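Local coordinates for Tat (Twin-arginine translocation) pathway signal sequence containing protein (Mycobacterium tuberculosis, PDB 5IMU) that is of unknown function but, by its name, probably carries a Tat signal; this C-terminal fragment joins an alpha/beta/alpha sandwich to a helical bundle, at residues P119-F124 and Y208-Y213; E172-A177 and L183-D188; V21-R26 and D104-T109. One frame throughout, in Å; residues are numbered along the deposited sequence.

From the N terminus, contact 3 comes first: helix 6-27, packed on the mixed beta sheet, receives residues 104-109 once the chain has run through all four strands, which closes a long loop around the alpha/beta part. Contact 1 opens just afterwards and is in series with it, bringing the loop at 119-124 to helix 203-216 near the end of the chain. The 83 intervening residues are mostly helical, and contact 2 lies among them as a short local closure between helices 157-177 and 183-199. Contacts 1 and 2 belong to the helical bundle and touch one another. Contact 3 remains separate, on the other side of the chain's centre from contact 1.

Contact 1: residues P119-F124 and Y208-Y213; sequences PKVDEF and YHLAWY
The backbone N of Val121, a residue whose side chain lies against Ala211, is hydrogen-bonded to OD1 of Asn207, and ND2 of the same amide reaches the carbonyl O of Pro119. A single side chain just ahead of 208-213 thus holds the extended loop beside the helix at two backbone points, and apolar side chains from Val121 onward make the contact. Val121 turns CG2, the branch anti to its carbonyl carbon, onto the methyl of Ala211, with CG2 4.0 Å from Ala211 CB. Its other methyl, CG1, stands more loosely 4.3 Å from CD1 of Leu210. That same leucine methyl also meets the Phe124 ring at a slant, CD1 of Leu210 being 3.7 Å from CD1 of Phe124. With CG anti to the backbone N (chi1 167°), Phe124 carries its ring to the helix. Beyond the contact, Leu198 of helix 183-199 touches the Phe124 ring. Glu123 is the N-cap of helix 124-133, and its carbonyl O and that of Asp122 both bond Thr127 OG1. The extended loop before helix 124-133 lies along the last helix of the alpha-helical bundle, within the DUF5631 family region.

Contact 2: residues E172-A177 and L183-D188; sequences ESVLKA and LTAVGD
Val174 and Ala185 meet across an alpha-alpha hairpin, in which helices 157-177 and 183-199 are joined by a five-residue connection. The first shell consists of three side chains and is wholly apolar. Val174 acts as a fork: its CG2 methyl presses on Ala185, at 3.6 Å from Ala185 CB, and its CG1 methyl goes to Val186, at 3.9 Å from Val186 CG2. The two valine side chains cross at about a right angle, and CG2 of Val186 comes almost as near the second prong, 4.1 Å from Val174 CG2. Torsions explain the division of labour. Val174 has CG1 anti to its backbone N (chi1 163°), which spreads both methyls over the neighbouring helix; in Val186 the branch beside the backbone N does the touching. The small side chain of Ala185 lets the helices come close, with 6.6 Å between CA of Val174 and CA of Ala185.

Further out, salt bridges, hydrogen bonds and the packing of Leu175 tie each helix to its surroundings. Glu172 OE2 forms a salt bridge with Arg30, and Leu175 rests on Glu28, Arg30 and Ile31, which fastens the first helix to the loop after helix 6-27. On the second helix, Arg135 is shared between a side chain and the backbone: its NE forms a salt bridge with Asp188 OD1, and its NH2 donates to the carbonyl O of Thr184. The remaining carboxylate oxygen, Asp188 OD2, is hydrogen-bonded to OG of Ser137, so each carboxylate oxygen has its own partner.

Contact 3: residues V21-R26 and D104-T109; sequences VDAVAR and DAPALT
Ala23, on helix 6-27, and Pro106, in the loop leading to helix 111-115, form the centre of a contact that is apolar in its interior and edged by an arginine. Among the apolar pairs, the methyl of Ala23 meets the ring carbon next to the proline nitrogen, with Ala23 CB 3.9 Å from Pro106 CD. Leu108 approaches the same methyl more distantly, its CD2 lying 4.3 Å from Ala23 CB. One alanine therefore serves two loop residues, which reach it because the chain from Ala105 to Ala107 is extended in a polyproline-like manner, putting Ala107 on the side away from the helix. Leu108 is the centre of an inverse gamma turn, closed by a weak 3.0 Å bond from Thr109 N to Ala107 O.

The contact of Arg26 is of another kind. Its NH1 lies obliquely against the methyl of Ala105, 4.2 Å from Ala105 CB, without a polar bond to the loop segment. CG sits between the backbone N and the carbonyl carbon (chi1 73°) and the chain bends again at chi3, so that the guanidinium folds back over its own helix. There the carbonyl O of Asp22 lies 3.5 Å above the centre of the group. A hydrogen bond from Arg26 NE to the carbonyl O of Ala99 helps fix the rotation of the group and ties the helix to an earlier part of the same loop.

Backbone bonding with Ala63 steadies Ala107. On the helix, Val21 and Ala25 turn to strands 33-37 and 88-92 while Ala23 and Arg26 take the loop, an arrangement in keeping with a helix layered on the sheet of an alpha/beta/alpha sandwich.

Contact 1: residues P119-F124 and Y208-Y213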
ATOM      1  N   PRO A 119      14.560  -3.169   3.385  1.00 23.78           N
ATOM      2  CA  PRO A 119      15.413  -3.604   4.496  1.00 24.22           C
ATOM      3  C   PRO A 119      14.775  -3.280   5.840  1.00 21.81           C
ATOM      4  O   PRO A 119      13.981  -2.344   5.967  1.00 17.89           O
ATOM      5  CB  PRO A 119      16.708  -2.810   4.283  1.00 26.87           C
ATOM      6  CG  PRO A 119      16.708  -2.455   2.832  1.00 27.40           C
ATOM      7  CD  PRO A 119      15.268  -2.273   2.453  1.00 20.46           C
ATOM      8  N   LYS A 120      15.129  -4.075   6.847  1.00 23.12           N
ATOM      9  CA  LYS A 120      14.611  -3.858   8.190  1.00 24.64           C
ATOM     10  C   LYS A 120      14.984  -2.467   8.685  1.00 28.05           C
ATOM     11  O   LYS A 120      16.155  -2.074   8.653  1.00 24.94           O
ATOM     12  CB  LYS A 120      15.150  -4.927   9.139  1.00 24.71           C
ATOM     13  CG  LYS A 120      14.597  -4.854  10.556  1.00 34.11           C
ATOM     14  CD  LYS A 120      14.980  -6.095  11.354  1.00 51.38           C
ATOM     15  CE  LYS A 120      14.728  -5.921  12.846  1.00 48.89           C
ATOM     16  NZ  LYS A 120      13.336  -5.487  13.148  1.00 40.55           N
ATOM     17  N   VAL A 121      13.972  -1.715   9.126  1.00 22.04           N
ATOM     18  CA  VAL A 121      14.203  -0.386   9.674  1.00 21.44           C
ATOM     19  C   VAL A 121      15.121  -0.486  10.885  1.00 21.65           C
ATOM     20  O   VAL A 121      15.025  -1.421  11.689  1.00 20.85           O
ATOM     21  CB  VAL A 121      12.858   0.269  10.034  1.00 28.77           C
ATOM     22  CG1 VAL A 121      13.055   1.475  10.944  1.00 30.05           C
ATOM     23  CG2 VAL A 121      12.109   0.670   8.771  1.00 19.43           C
ATOM     24  N   ASP A 122      16.037   0.472  11.006  1.00 19.46           N
ATOM     25  CA  ASP A 122      16.926   0.515  12.160  1.00 19.25           C
ATOM     26  C   ASP A 122      16.134   0.805  13.431  1.00 18.60           C
ATOM     27  O   ASP A 122      15.278   1.694  13.456  1.00 16.12           O
ATOM     28  CB  ASP A 122      18.007   1.577  11.964  1.00 26.27           C
ATOM     29  CG  ASP A 122      19.014   1.600  13.099  1.00 33.10           C
ATOM     30  OD1 ASP A 122      19.575   0.529  13.412  1.00 30.11           O
ATOM     31  OD2 ASP A 122      19.240   2.683  13.681  1.00 34.01           O
ATOM     32  N   GLU A 123      16.437   0.051  14.489  1.00 15.60           N
ATOM     33  CA  GLU A 123      15.757   0.159  15.779  1.00 19.27           C
ATOM     34  C   GLU A 123      14.239   0.204  15.592  1.00 19.29           C
ATOM     35  O   GLU A 123      13.569   1.163  15.979  1.00 17.56           O
ATOM     36  CB  GLU A 123      16.244   1.383  16.561  1.00 23.00           C
ATOM     37  CG  GLU A 123      17.738   1.411  16.842  1.00 27.93           C
ATOM     38  CD  GLU A 123      18.180   0.329  17.810  1.00 31.38           C
ATOM     39  OE1 GLU A 123      17.332  -0.182  18.572  1.00 44.60           O
ATOM     40  OE2 GLU A 123      19.383  -0.002  17.815  1.00 56.05           O
ATOM     41  N   PHE A 124      13.711  -0.858  14.976  1.00 14.61           N
ATOM     42  CA  PHE A 124      12.302  -0.881  14.590  1.00 15.01           C
ATOM     43  C   PHE A 124      11.387  -0.535  15.760  1.00 12.66           C
ATOM     44  O   PHE A 124      10.504   0.322  15.640  1.00  9.88           O
ATOM     45  CB  PHE A 124      11.932  -2.253  14.023  1.00 18.65           C
ATOM     46  CG  PHE A 124      10.450  -2.467  13.891  1.00 17.44           C
ATOM     47  CD1 PHE A 124       9.763  -1.983  12.788  1.00 14.87           C
ATOM     48  CD2 PHE A 124       9.740  -3.137  14.876  1.00 14.75           C
ATOM     49  CE1 PHE A 124       8.398  -2.168  12.667  1.00 23.55           C
ATOM     50  CE2 PHE A 124       8.375  -3.324  14.762  1.00 19.61           C
ATOM     51  CZ  PHE A 124       7.703  -2.840  13.654  1.00 21.88           C
ATOM     52  N   TYR A 208       7.205  -2.698   6.580  1.00 13.65           N
ATOM     53  CA  TYR A 208       6.784  -2.017   5.357  1.00 11.19           C
ATOM     54  C   TYR A 208       6.037  -0.727   5.673  1.00 11.13           C
ATOM     55  O   TYR A 208       6.331   0.332   5.106  1.00 11.12           O
ATOM     56  CB  TYR A 208       5.917  -2.963   4.520  1.00 11.15           C
ATOM     57  CG  TYR A 208       5.205  -2.335   3.335  1.00 10.32           C
ATOM     58  CD1 TYR A 208       5.807  -2.288   2.081  1.00  9.44           C
ATOM     59  CD2 TYR A 208       3.921  -1.821   3.465  1.00  9.37           C
ATOM     60  CE1 TYR A 208       5.152  -1.726   0.994  1.00  6.87           C
ATOM     61  CE2 TYR A 208       3.261  -1.257   2.386  1.00 10.37           C
ATOM     62  CZ  TYR A 208       3.881  -1.212   1.152  1.00 11.23           C
ATOM     63  OH  TYR A 208       3.229  -0.654   0.075  1.00  9.53           O
ATOM     64  N   HIS A 209       5.065  -0.795   6.584  1.00  9.73           N
ATOM     65  CA  HIS A 209       4.257   0.383   6.879  1.00  9.35           C
ATOM     66  C   HIS A 209       5.057   1.428   7.650  1.00 12.17           C
ATOM     67  O   HIS A 209       4.877   2.632   7.438  1.00 10.38           O
ATOM     68  CB  HIS A 209       3.004  -0.023   7.652  1.00  8.68           C
ATOM     69  CG  HIS A 209       2.016  -0.789   6.830  1.00  9.12           C
ATOM     70  ND1 HIS A 209       1.432  -0.270   5.695  1.00  9.33           N
ATOM     71  CD2 HIS A 209       1.514  -2.038   6.975  1.00  9.61           C
ATOM     72  CE1 HIS A 209       0.609  -1.165   5.177  1.00 12.33           C
ATOM     73  NE2 HIS A 209       0.641  -2.247   5.936  1.00 11.87           N
ATOM     74  N   LEU A 210       5.945   0.989   8.543  1.00 10.10           N
ATOM     75  CA  LEU A 210       6.764   1.938   9.293  1.00 12.17           C
ATOM     76  C   LEU A 210       7.738   2.672   8.378  1.00 17.31           C
ATOM     77  O   LEU A 210       7.953   3.880   8.536  1.00 10.95           O
ATOM     78  CB  LEU A 210       7.526   1.213  10.403  1.00 12.09           C
ATOM     79  CG  LEU A 210       7.652   1.883  11.776  1.00 26.99           C
ATOM     80  CD1 LEU A 210       9.021   1.599  12.383  1.00 15.42           C
ATOM     81  CD2 LEU A 210       7.379   3.381  11.723  1.00 18.32           C
ATOM     82  N   ALA A 211       8.346   1.959   7.428  1.00 11.11           N
ATOM     83  CA  ALA A 211       9.256   2.607   6.489  1.00 13.18           C
ATOM     84  C   ALA A 211       8.530   3.651   5.652  1.00 13.86           C
ATOM     85  O   ALA A 211       9.044   4.755   5.437  1.00 10.78           O
ATOM     86  CB  ALA A 211       9.916   1.561   5.588  1.00 12.89           C
ATOM     87  N   TRP A 212       7.326   3.324   5.180  1.00 10.87           N
ATOM     88  CA  TRP A 212       6.566   4.287   4.394  1.00 10.29           C
ATOM     89  C   TRP A 212       6.077   5.452   5.243  1.00 15.05           C
ATOM     90  O   TRP A 212       5.918   6.565   4.729  1.00 12.33           O
ATOM     91  CB  TRP A 212       5.393   3.591   3.707  1.00  9.70           C
ATOM     92  CG  TRP A 212       5.773   3.015   2.381  1.00 13.45           C
ATOM     93  CD1 TRP A 212       6.039   1.707   2.096  1.00 10.45           C
ATOM     94  CD2 TRP A 212       5.952   3.739   1.159  1.00 13.58           C
ATOM     95  NE1 TRP A 212       6.365   1.572   0.765  1.00 11.25           N
ATOM     96  CE2 TRP A 212       6.319   2.806   0.169  1.00 13.28           C
ATOM     97  CE3 TRP A 212       5.833   5.086   0.805  1.00 12.51           C
ATOM     98  CZ2 TRP A 212       6.566   3.178  -1.153  1.00 17.22           C
ATOM     99  CZ3 TRP A 212       6.079   5.455  -0.506  1.00 14.51           C
ATOM    100  CH2 TRP A 212       6.441   4.506  -1.470  1.00 12.90           C
ATOM    101  N   TYR A 213       5.830   5.223   6.534  1.00 11.01           N
ATOM    102  CA  TYR A 213       5.453   6.328   7.411  1.00 11.65           C
ATOM    103  C   TYR A 213       6.554   7.381   7.469  1.00 14.02           C
ATOM    104  O   TYR A 213       6.271   8.585   7.479  1.00 12.21           O
ATOM    105  CB  TYR A 213       5.136   5.811   8.817  1.00 12.16           C
ATOM    106  CG  TYR A 213       4.825   6.920   9.802  1.00 15.12           C
ATOM    107  CD1 TYR A 213       3.556   7.474   9.868  1.00 12.35           C
ATOM    108  CD2 TYR A 213       5.804   7.416  10.655  1.00 18.53           C
ATOM    109  CE1 TYR A 213       3.265   8.492  10.759  1.00 14.07           C
ATOM    110  CE2 TYR A 213       5.523   8.435  11.550  1.00 19.28           C
ATOM    111  CZ  TYR A 213       4.253   8.967  11.598  1.00 18.97           C
ATOM    112  OH  TYR A 213       3.973   9.977  12.487  1.00 18.25           O
TER

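Contact 2: residues E172-A177 and L183-D188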
ATOM      1  N   GLU A 172     -11.608   5.173   5.402  1.00  9.49           N
ATOM      2  CA  GLU A 172     -12.763   5.821   4.789  1.00 10.07           C
ATOM      3  C   GLU A 172     -12.623   7.338   4.799  1.00 13.32           C
ATOM      4  O   GLU A 172     -13.030   8.008   3.843  1.00 13.14           O
ATOM      5  CB  GLU A 172     -14.041   5.384   5.502  1.00 10.42           C
ATOM      6  CG  GLU A 172     -14.379   3.927   5.258  1.00 14.09           C
ATOM      7  CD  GLU A 172     -14.522   3.622   3.780  1.00 19.28           C
ATOM      8  OE1 GLU A 172     -15.455   4.164   3.151  1.00 20.31           O
ATOM      9  OE2 GLU A 172     -13.690   2.865   3.235  1.00 17.55           O
ATOM     10  N   SER A 173     -12.060   7.898   5.871  1.00  9.38           N
ATOM     11  CA  SER A 173     -11.806   9.336   5.901  1.00 11.11           C
ATOM     12  C   SER A 173     -10.895   9.752   4.753  1.00 14.57           C
ATOM     13  O   SER A 173     -11.173  10.723   4.041  1.00 10.10           O
ATOM     14  CB  SER A 173     -11.194   9.732   7.244  1.00 10.81           C
ATOM     15  OG  SER A 173     -10.903  11.119   7.283  1.00 21.39           O
ATOM     16  N   VAL A 174      -9.808   9.009   4.545  1.00 11.98           N
ATOM     17  CA  VAL A 174      -8.829   9.381   3.527  1.00 13.64           C
ATOM     18  C   VAL A 174      -9.406   9.192   2.130  1.00 14.32           C
ATOM     19  O   VAL A 174      -9.314  10.082   1.277  1.00 17.41           O
ATOM     20  CB  VAL A 174      -7.533   8.574   3.715  1.00 11.40           C
ATOM     21  CG1 VAL A 174      -6.683   8.632   2.456  1.00 17.16           C
ATOM     22  CG2 VAL A 174      -6.753   9.104   4.902  1.00 14.24           C
ATOM     23  N   LEU A 175     -10.006   8.028   1.871  1.00 12.72           N
ATOM     24  CA  LEU A 175     -10.459   7.724   0.519  1.00 13.91           C
ATOM     25  C   LEU A 175     -11.662   8.558   0.103  1.00 21.14           C
ATOM     26  O   LEU A 175     -11.874   8.758  -1.096  1.00 21.71           O
ATOM     27  CB  LEU A 175     -10.769   6.232   0.390  1.00 11.54           C
ATOM     28  CG  LEU A 175      -9.527   5.361   0.594  1.00 11.69           C
ATOM     29  CD1 LEU A 175      -9.805   3.916   0.245  1.00 15.02           C
ATOM     30  CD2 LEU A 175      -8.355   5.904  -0.213  1.00 15.14           C
ATOM     31  N   LYS A 176     -12.445   9.061   1.059  1.00 17.56           N
ATOM     32  CA  LYS A 176     -13.520   9.981   0.710  1.00 18.04           C
ATOM     33  C   LYS A 176     -12.995  11.386   0.436  1.00 18.61           C
ATOM     34  O   LYS A 176     -13.604  12.130  -0.342  1.00 25.47           O
ATOM     35  CB  LYS A 176     -14.573  10.004   1.820  1.00 18.03           C
ATOM     36  CG  LYS A 176     -15.411   8.728   1.897  1.00 22.98           C
ATOM     37  CD  LYS A 176     -16.274   8.691   3.153  1.00 29.64           C
ATOM     38  CE  LYS A 176     -17.150   7.444   3.197  1.00 27.16           C
ATOM     39  NZ  LYS A 176     -18.144   7.413   2.087  1.00 34.62           N
ATOM     40  N   ALA A 177     -11.870  11.762   1.050  1.00 15.77           N
ATOM     41  CA  ALA A 177     -11.284  13.072   0.796  1.00 19.15           C
ATOM     42  C   ALA A 177     -10.432  13.083  -0.466  1.00 23.54           C
ATOM     43  O   ALA A 177     -10.226  14.149  -1.058  1.00 18.92           O
ATOM     44  CB  ALA A 177     -10.452  13.519   1.999  1.00 19.93           C
ATOM     45  N   LEU A 183      -2.028  14.183   3.816  1.00 34.43           N
ATOM     46  CA  LEU A 183      -1.013  13.179   4.115  1.00 35.98           C
ATOM     47  C   LEU A 183      -0.881  12.936   5.611  1.00 31.84           C
ATOM     48  O   LEU A 183      -0.394  11.874   6.015  1.00 30.92           O
ATOM     49  CB  LEU A 183       0.345  13.599   3.551  1.00 40.06           C
ATOM     50  CG  LEU A 183       0.579  13.519   2.044  1.00 49.17           C
ATOM     51  CD1 LEU A 183       2.067  13.624   1.775  1.00 42.10           C
ATOM     52  CD2 LEU A 183       0.012  12.238   1.454  1.00 46.69           C
ATOM     53  N   THR A 184      -1.284  13.907   6.431  1.00 33.07           N
ATOM     54  CA  THR A 184      -1.364  13.703   7.872  1.00 38.18           C
ATOM     55  C   THR A 184      -2.212  12.481   8.207  1.00 26.98           C
ATOM     56  O   THR A 184      -1.788  11.603   8.968  1.00 21.71           O
ATOM     57  CB  THR A 184      -1.934  14.957   8.537  1.00 32.95           C
ATOM     58  OG1 THR A 184      -0.888  15.918   8.732  1.00 44.28           O
ATOM     59  CG2 THR A 184      -2.585  14.619   9.874  1.00 30.11           C
ATOM     60  N   ALA A 185      -3.419  12.408   7.639  1.00 24.29           N
ATOM     61  CA  ALA A 185      -4.293  11.271   7.906  1.00 24.21           C
ATOM     62  C   ALA A 185      -3.741   9.984   7.307  1.00 16.02           C
ATOM     63  O   ALA A 185      -3.944   8.903   7.871  1.00 12.70           O
ATOM     64  CB  ALA A 185      -5.698  11.548   7.372  1.00 22.07           C
ATOM     65  N   VAL A 186      -3.044  10.077   6.173  1.00 15.06           N
ATOM     66  CA  VAL A 186      -2.423   8.891   5.588  1.00 20.52           C
ATOM     67  C   VAL A 186      -1.339   8.350   6.512  1.00 13.37           C
ATOM     68  O   VAL A 186      -1.218   7.134   6.708  1.00 12.99           O
ATOM     69  CB  VAL A 186      -1.869   9.215   4.188  1.00 22.69           C
ATOM     70  CG1 VAL A 186      -1.073   8.040   3.647  1.00 14.31           C
ATOM     71  CG2 VAL A 186      -3.002   9.574   3.239  1.00 20.08           C
ATOM     72  N   GLY A 187      -0.537   9.243   7.097  1.00 14.76           N
ATOM     73  CA  GLY A 187       0.478   8.805   8.039  1.00 12.05           C
ATOM     74  C   GLY A 187      -0.111   8.064   9.225  1.00 11.56           C
ATOM     75  O   GLY A 187       0.424   7.040   9.655  1.00 12.43           O
ATOM     76  N   ASP A 188      -1.223   8.568   9.764  1.00 12.52           N
ATOM     77  CA  ASP A 188      -1.915   7.864  10.841  1.00  9.75           C
ATOM     78  C   ASP A 188      -2.354   6.474  10.394  1.00 11.08           C
ATOM     79  O   ASP A 188      -2.198   5.493  11.129  1.00 11.72           O
ATOM     80  CB  ASP A 188      -3.118   8.682  11.309  1.00 13.95           C
ATOM     81  CG  ASP A 188      -2.717   9.918  12.092  1.00 16.60           C
ATOM     82  OD1 ASP A 188      -1.508  10.232  12.144  1.00 16.54           O
ATOM     83  OD2 ASP A 188      -3.614  10.583  12.655  1.00 18.47           O
TER

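Contact 3: residues V21-R26 and D104-T109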
ATOM      1  N   VAL A  21      -4.052  -4.454 -13.206  1.00 11.03           N
ATOM      2  CA  VAL A  21      -4.606  -3.183 -12.742  1.00  9.48           C
ATOM      3  C   VAL A  21      -6.047  -3.365 -12.283  1.00 12.40           C
ATOM      4  O   VAL A  21      -6.433  -2.927 -11.192  1.00 11.93           O
ATOM      5  CB  VAL A  21      -4.505  -2.115 -13.845  1.00 12.44           C
ATOM      6  CG1 VAL A  21      -5.313  -0.888 -13.462  1.00 14.92           C
ATOM      7  CG2 VAL A  21      -3.060  -1.735 -14.090  1.00  8.69           C
ATOM      8  N   ASP A  22      -6.868  -4.014 -13.113  1.00  8.53           N
ATOM      9  CA  ASP A  22      -8.271  -4.201 -12.759  1.00 12.65           C
ATOM     10  C   ASP A  22      -8.427  -5.068 -11.515  1.00  8.56           C
ATOM     11  O   ASP A  22      -9.427  -4.944 -10.796  1.00 12.33           O
ATOM     12  CB  ASP A  22      -9.030  -4.806 -13.939  1.00 13.20           C
ATOM     13  CG  ASP A  22      -9.109  -3.862 -15.126  1.00 17.28           C
ATOM     14  OD1 ASP A  22      -8.791  -2.666 -14.954  1.00 15.42           O
ATOM     15  OD2 ASP A  22      -9.492  -4.313 -16.227  1.00 18.49           O
ATOM     16  N   ALA A  23      -7.447  -5.931 -11.233  1.00 12.26           N
ATOM     17  CA  ALA A  23      -7.531  -6.784 -10.052  1.00 13.11           C
ATOM     18  C   ALA A  23      -7.429  -5.971  -8.767  1.00 15.19           C
ATOM     19  O   ALA A  23      -8.157  -6.231  -7.800  1.00 10.71           O
ATOM     20  CB  ALA A  23      -6.440  -7.854 -10.096  1.00 12.44           C
ATOM     21  N   VAL A  24      -6.527  -4.988  -8.725  1.00  7.30           N
ATOM     22  CA  VAL A  24      -6.461  -4.143  -7.537  1.00 10.66           C
ATOM     23  C   VAL A  24      -7.540  -3.068  -7.582  1.00 12.82           C
ATOM     24  O   VAL A  24      -8.053  -2.654  -6.534  1.00 12.06           O
ATOM     25  CB  VAL A  24      -5.063  -3.520  -7.372  1.00 12.78           C
ATOM     26  CG1 VAL A  24      -4.035  -4.598  -7.072  1.00  9.91           C
ATOM     27  CG2 VAL A  24      -4.671  -2.725  -8.608  1.00 12.48           C
ATOM     28  N   ALA A  25      -7.916  -2.614  -8.782  1.00 12.84           N
ATOM     29  CA  ALA A  25      -8.904  -1.547  -8.888  1.00  9.53           C
ATOM     30  C   ALA A  25     -10.268  -1.999  -8.386  1.00 14.07           C
ATOM     31  O   ALA A  25     -10.972  -1.237  -7.719  1.00 10.33           O
ATOM     32  CB  ALA A  25      -8.992  -1.052 -10.332  1.00 12.32           C
ATOM     33  N   ARG A  26     -10.663  -3.241  -8.682  1.00 14.12           N
ATOM     34  CA  ARG A  26     -11.966  -3.682  -8.201  1.00 12.23           C
ATOM     35  C   ARG A  26     -11.991  -3.846  -6.685  1.00 13.78           C
ATOM     36  O   ARG A  26     -13.068  -3.774  -6.087  1.00 13.54           O
ATOM     37  CB  ARG A  26     -12.394  -4.983  -8.889  1.00 14.77           C
ATOM     38  CG  ARG A  26     -11.666  -6.237  -8.453  1.00 15.37           C
ATOM     39  CD  ARG A  26     -12.348  -7.464  -9.050  1.00 18.09           C
ATOM     40  NE  ARG A  26     -12.543  -7.322 -10.491  1.00 14.69           N
ATOM     41  CZ  ARG A  26     -11.675  -7.739 -11.405  1.00 19.50           C
ATOM     42  NH1 ARG A  26     -10.552  -8.335 -11.031  1.00 14.48           N
ATOM     43  NH2 ARG A  26     -11.930  -7.563 -12.696  1.00 16.19           N
ATOM     44  N   ASP A 104     -10.034 -15.599 -15.374  1.00 20.77           N
ATOM     45  CA  ASP A 104      -8.728 -15.117 -15.809  1.00 20.31           C
ATOM     46  C   ASP A 104      -8.150 -14.037 -14.901  1.00 21.46           C
ATOM     47  O   ASP A 104      -7.049 -13.544 -15.173  1.00 18.05           O
ATOM     48  CB  ASP A 104      -8.810 -14.601 -17.251  1.00 27.60           C
ATOM     49  CG  ASP A 104      -9.862 -13.524 -17.431  1.00 34.90           C
ATOM     50  OD1 ASP A 104     -10.801 -13.456 -16.607  1.00 39.88           O
ATOM     51  OD2 ASP A 104      -9.754 -12.744 -18.402  1.00 33.90           O
ATOM     52  N   ALA A 105      -8.847 -13.666 -13.832  1.00 19.05           N
ATOM     53  CA  ALA A 105      -8.315 -12.665 -12.920  1.00 19.41           C
ATOM     54  C   ALA A 105      -7.066 -13.206 -12.225  1.00 16.77           C
ATOM     55  O   ALA A 105      -7.030 -14.381 -11.841  1.00 12.83           O
ATOM     56  CB  ALA A 105      -9.366 -12.268 -11.882  1.00 15.00           C
ATOM     57  N   PRO A 106      -6.031 -12.385 -12.050  1.00 13.82           N
ATOM     58  CA  PRO A 106      -4.793 -12.886 -11.443  1.00 13.06           C
ATOM     59  C   PRO A 106      -4.993 -13.242  -9.979  1.00 11.37           C
ATOM     60  O   PRO A 106      -5.683 -12.541  -9.235  1.00 13.75           O
ATOM     61  CB  PRO A 106      -3.815 -11.714 -11.599  1.00 13.78           C
ATOM     62  CG  PRO A 106      -4.447 -10.797 -12.607  1.00 21.81           C
ATOM     63  CD  PRO A 106      -5.920 -10.975 -12.452  1.00 13.44           C
ATOM     64  N   ALA A 107      -4.373 -14.345  -9.569  1.00 12.20           N
ATOM     65  CA  ALA A 107      -4.439 -14.772  -8.180  1.00 12.70           C
ATOM     66  C   ALA A 107      -3.740 -13.764  -7.277  1.00 10.30           C
ATOM     67  O   ALA A 107      -2.641 -13.290  -7.576  1.00  8.80           O
ATOM     68  CB  ALA A 107      -3.808 -16.154  -8.020  1.00 12.18           C
ATOM     69  N   LEU A 108      -4.385 -13.442  -6.158  1.00 11.22           N
ATOM     70  CA  LEU A 108      -3.906 -12.389  -5.265  1.00 10.94           C
ATOM     71  C   LEU A 108      -2.954 -12.962  -4.212  1.00 12.67           C
ATOM     72  O   LEU A 108      -3.215 -12.952  -3.009  1.00 11.65           O
ATOM     73  CB  LEU A 108      -5.092 -11.674  -4.628  1.00  9.03           C
ATOM     74  CG  LEU A 108      -6.103 -11.124  -5.638  1.00  9.15           C
ATOM     75  CD1 LEU A 108      -7.338 -10.569  -4.944  1.00  9.71           C
ATOM     76  CD2 LEU A 108      -5.452 -10.065  -6.514  1.00 11.34           C
ATOM     77  N   THR A 109      -1.818 -13.463  -4.697  1.00  7.12           N
ATOM     78  CA  THR A 109      -0.823 -14.115  -3.855  1.00  9.33           C
ATOM     79  C   THR A 109       0.460 -13.305  -3.716  1.00 12.71           C
ATOM     80  O   THR A 109       1.458 -13.832  -3.212  1.00 11.24           O
ATOM     81  CB  THR A 109      -0.487 -15.501  -4.411  1.00  8.81           C
ATOM     82  OG1 THR A 109       0.114 -15.363  -5.704  1.00 13.80           O
ATOM     83  CG2 THR A 109      -1.741 -16.338  -4.543  1.00 10.93           C
TER